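PDB 6ZXU: oxidoreductase, NAD-binding/iron-sulfur cluster-binding protein from Nitratireductor pacificus pht-3B, which catalyses reductive dehalogenation with a bound cobalamin, alongside which it carries two [4Fe-4S] clusters. Local coordinates for residues T576-T581 / S586-C591. Residues are numbered along the deposited sequence; the frame is centred on the assembly and turned at random.
With SF4 (iron/sulfur cluster), chain E.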
ATOM      1  N   THR A 576     -10.394   0.639 -17.739  1.00 14.15           N
ATOM      2  CA  THR A 576      -9.495  -0.466 -18.056  1.00 14.14           C
ATOM      3  C   THR A 576      -8.613  -0.194 -19.279  1.00 14.48           C
ATOM      4  O   THR A 576      -7.387  -0.405 -19.276  1.00 12.93           O
ATOM      5  CB  THR A 576     -10.284  -1.806 -18.290  1.00 14.02           C
ATOM      6  OG1 THR A 576     -11.025  -2.094 -17.122  1.00 11.68           O
ATOM      7  CG2 THR A 576      -9.321  -2.956 -18.503  1.00 14.06           C
ATOM      8  N   LYS A 577      -9.234   0.293 -20.363  1.00 18.05           N
ATOM      9  CA  LYS A 577      -8.491   0.522 -21.588  1.00 17.75           C
ATOM     10  C   LYS A 577      -7.416   1.592 -21.366  1.00 18.44           C
ATOM     11  O   LYS A 577      -6.271   1.425 -21.819  1.00 18.66           O
ATOM     12  CB  LYS A 577      -9.442   0.954 -22.694  1.00 22.59           C
ATOM     13  CG  LYS A 577     -10.129  -0.243 -23.302  1.00 29.70           C
ATOM     14  CD  LYS A 577     -11.232   0.166 -24.289  1.00 33.47           C
ATOM     15  CE  LYS A 577     -11.570  -1.024 -25.202  1.00 38.64           C
ATOM     16  NZ  LYS A 577     -12.960  -0.899 -25.699  1.00 45.37           N
ATOM     17  N   TYR A 578      -7.729   2.677 -20.657  1.00 18.40           N
ATOM     18  CA  TYR A 578      -6.720   3.686 -20.378  1.00 17.55           C
ATOM     19  C   TYR A 578      -5.562   3.118 -19.543  1.00 17.79           C
ATOM     20  O   TYR A 578      -4.399   3.232 -19.919  1.00 16.08           O
ATOM     21  CB  TYR A 578      -7.326   4.946 -19.729  1.00 18.19           C
ATOM     22  CG  TYR A 578      -6.321   6.055 -19.565  1.00 18.87           C
ATOM     23  CD1 TYR A 578      -5.930   6.825 -20.647  1.00 17.53           C
ATOM     24  CD2 TYR A 578      -5.692   6.290 -18.351  1.00 16.06           C
ATOM     25  CE1 TYR A 578      -4.956   7.823 -20.519  1.00 20.14           C
ATOM     26  CE2 TYR A 578      -4.747   7.292 -18.220  1.00 20.54           C
ATOM     27  CZ  TYR A 578      -4.382   8.073 -19.314  1.00 18.22           C
ATOM     28  OH  TYR A 578      -3.430   9.060 -19.180  1.00 19.17           O
ATOM     29  N   ARG A 579      -5.855   2.473 -18.449  1.00 16.15           N
ATOM     30  CA  ARG A 579      -4.801   1.972 -17.605  1.00 17.63           C
ATOM     31  C   ARG A 579      -3.899   0.924 -18.304  1.00 18.34           C
ATOM     32  O   ARG A 579      -2.672   0.959 -18.166  1.00 17.27           O
ATOM     33  CB  ARG A 579      -5.394   1.374 -16.326  1.00 16.57           C
ATOM     34  CG  ARG A 579      -6.111   2.356 -15.442  1.00 17.90           C
ATOM     35  CD  ARG A 579      -6.489   1.822 -14.042  1.00 19.45           C
ATOM     36  NE  ARG A 579      -5.331   1.688 -13.211  1.00 18.95           N
ATOM     37  CZ  ARG A 579      -5.051   0.678 -12.448  1.00 19.51           C
ATOM     38  NH1 ARG A 579      -3.973   0.711 -11.698  1.00 20.01           N
ATOM     39  NH2 ARG A 579      -5.879  -0.323 -12.361  1.00 26.23           N
ATOM     40  N   VAL A 580      -4.506  -0.022 -19.042  1.00 17.60           N
ATOM     41  CA  VAL A 580      -3.773  -1.112 -19.684  1.00 18.51           C
ATOM     42  C   VAL A 580      -2.939  -0.580 -20.863  1.00 20.15           C
ATOM     43  O   VAL A 580      -1.816  -1.011 -21.071  1.00 21.75           O
ATOM     44  CB  VAL A 580      -4.713  -2.212 -20.147  1.00 17.27           C
ATOM     45  CG1 VAL A 580      -4.034  -3.241 -21.031  1.00 18.05           C
ATOM     46  CG2 VAL A 580      -5.281  -2.918 -18.881  1.00 16.89           C
ATOM     47  N   THR A 581      -3.524   0.330 -21.622  1.00 18.54           N
ATOM     48  CA  THR A 581      -2.950   0.716 -22.915  1.00 20.74           C
ATOM     49  C   THR A 581      -2.332   2.127 -23.061  1.00 23.23           C
ATOM     50  O   THR A 581      -1.680   2.379 -24.039  1.00 22.40           O
ATOM     51  CB  THR A 581      -3.934   0.542 -24.112  1.00 19.84           C
ATOM     52  OG1 THR A 581      -4.866   1.589 -24.109  1.00 23.79           O
ATOM     53  CG2 THR A 581      -4.669  -0.781 -24.102  1.00 21.38           C
ATOM     54  N   SER A 586       2.857   4.273 -16.654  1.00 18.42           N
ATOM     55  CA  SER A 586       2.505   2.892 -16.289  1.00 18.57           C
ATOM     56  C   SER A 586       1.195   2.844 -15.459  1.00 18.41           C
ATOM     57  O   SER A 586       1.208   3.135 -14.284  1.00 17.23           O
ATOM     58  CB  SER A 586       3.634   2.321 -15.478  1.00 18.07           C
ATOM     59  OG  SER A 586       3.536   0.944 -15.471  1.00 21.05           O
ATOM     60  N   ALA A 587       0.096   2.545 -16.119  1.00 18.31           N
ATOM     61  CA  ALA A 587      -1.278   2.489 -15.516  1.00 18.58           C
ATOM     62  C   ALA A 587      -1.710   3.878 -15.058  1.00 15.80           C
ATOM     63  O   ALA A 587      -1.319   4.867 -15.650  1.00 18.05           O
ATOM     64  CB  ALA A 587      -1.313   1.460 -14.415  1.00 17.94           C
ATOM     65  N   CYS A 588      -2.547   3.992 -14.045  1.00 16.87           N
ATOM     66  CA  CYS A 588      -3.166   5.234 -13.654  1.00 14.65           C
ATOM     67  C   CYS A 588      -3.866   5.105 -12.314  1.00 15.51           C
ATOM     68  O   CYS A 588      -4.467   4.056 -12.043  1.00 13.05           O
ATOM     69  CB  CYS A 588      -4.203   5.715 -14.682  1.00 16.19           C
ATOM     70  SG  CYS A 588      -5.019   7.342 -14.338  1.00 15.36           S
ATOM     71  N   GLY A 589      -3.776   6.160 -11.529  1.00 15.13           N
ATOM     72  CA  GLY A 589      -4.557   6.354 -10.299  1.00 14.95           C
ATOM     73  C   GLY A 589      -4.762   7.801 -10.001  1.00 15.25           C
ATOM     74  O   GLY A 589      -4.788   8.242  -8.852  1.00 13.17           O
ATOM     75  N   ARG A 590      -4.952   8.565 -11.052  1.00 15.03           N
ATOM     76  CA  ARG A 590      -5.073   9.980 -10.958  1.00 13.92           C
ATOM     77  C   ARG A 590      -6.224  10.448 -10.115  1.00 13.86           C
ATOM     78  O   ARG A 590      -6.163  11.492  -9.400  1.00 12.96           O
ATOM     79  CB  ARG A 590      -5.155  10.600 -12.356  1.00 15.12           C
ATOM     80  CG  ARG A 590      -5.220  12.120 -12.356  1.00 15.81           C
ATOM     81  CD  ARG A 590      -4.837  12.752 -13.705  1.00 15.68           C
ATOM     82  NE  ARG A 590      -5.176  14.187 -13.774  1.00 17.20           N
ATOM     83  CZ  ARG A 590      -4.448  15.161 -13.283  1.00 17.05           C
ATOM     84  NH1 ARG A 590      -3.310  14.873 -12.690  1.00 16.80           N
ATOM     85  NH2 ARG A 590      -4.914  16.401 -13.309  1.00 16.02           N
ATOM     86  N   CYS A 591      -7.328   9.695 -10.146  1.00 11.42           N
ATOM     87  CA  CYS A 591      -8.528   9.983  -9.350  1.00 11.90           C
ATOM     88  C   CYS A 591      -8.198   9.969  -7.891  1.00 13.57           C
ATOM     89  O   CYS A 591      -8.734  10.782  -7.100  1.00 17.05           O
ATOM     90  CB  CYS A 591      -9.624   8.979  -9.744  1.00 10.04           C
ATOM     91  SG  CYS A 591      -9.086   7.261  -9.796  1.00 14.71           S
TER
HETATM   92 FE1  SF4 E 702      -9.258   4.996 -14.113  1.00 14.59          FE
HETATM   93 FE2  SF4 E 702      -7.217   6.871 -14.060  1.00 15.43          FE
HETATM   94 FE3  SF4 E 702      -9.138   6.854 -12.033  1.00 14.06          FE
HETATM   95 FE4  SF4 E 702      -9.768   7.671 -14.580  1.00 16.30          FE
HETATM   96  S1  SF4 E 702      -8.333   8.598 -13.187  1.00 17.80           S
HETATM   97  S2  SF4 E 702     -10.924   6.265 -13.246  1.00 17.65           S
HETATM   98  S3  SF4 E 702      -8.453   6.280 -15.803  1.00 18.06           S
HETATM   99  S4  SF4 E 702      -7.716   5.225 -12.556  1.00 17.87           S
HETATM  100  O   HOH W   1      -0.126   1.956 -18.945  1.00 17.22           O
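The carbonyl oxygen of C588 is held by two partners: R579 NE donates to C588 O at 2.8 Å, and a nitrogen of the cobalamin is hydrogen-bonded to the same oxygen. The R579 bond is bent, 132° at the hydrogen; it lands on a lone pair in the carbonyl plane, although the oxygen lies tilted from the guanidinium plane. Along the arginine chain CG packs on C588 CB and CD on cluster sulfide S4; a bend at chi3 (72°) then turns NE to C588 O and NH1 toward the methyl of A587. C588 also binds the cluster: its SG ligates FE2 and C591 SG ligates FE3, each at 2.3 Å. These cysteines form a CxxC pair within the 4Fe-4S dicluster (ferredoxin-type) region; C549 and C575 are further ligand residues of this cluster. G589 is the N-cap of helix 590-594, and C588 SG also accepts a nearly straight N-H...S hydrogen bond from R590 N, at 3.5 Å. Y578, its CG anti to the backbone N (chi1 -174°), brings its ring alongside C588: CE2 is 3.9 Å from C588 SG, which sits at the ring edge, and CD2 is 3.8 Å from sulfide S3, while the hydroxyl is hydrogen-bonded to D441. With a leucine in place of R579, C588 O would probably lose this donor, and the nearby cluster its neighbouring positive charge. One residue earlier, at A587, a water bridges R579 O to A587 N, and A587 CA makes a CA-H...O contact of 3.4 Å with R579 O.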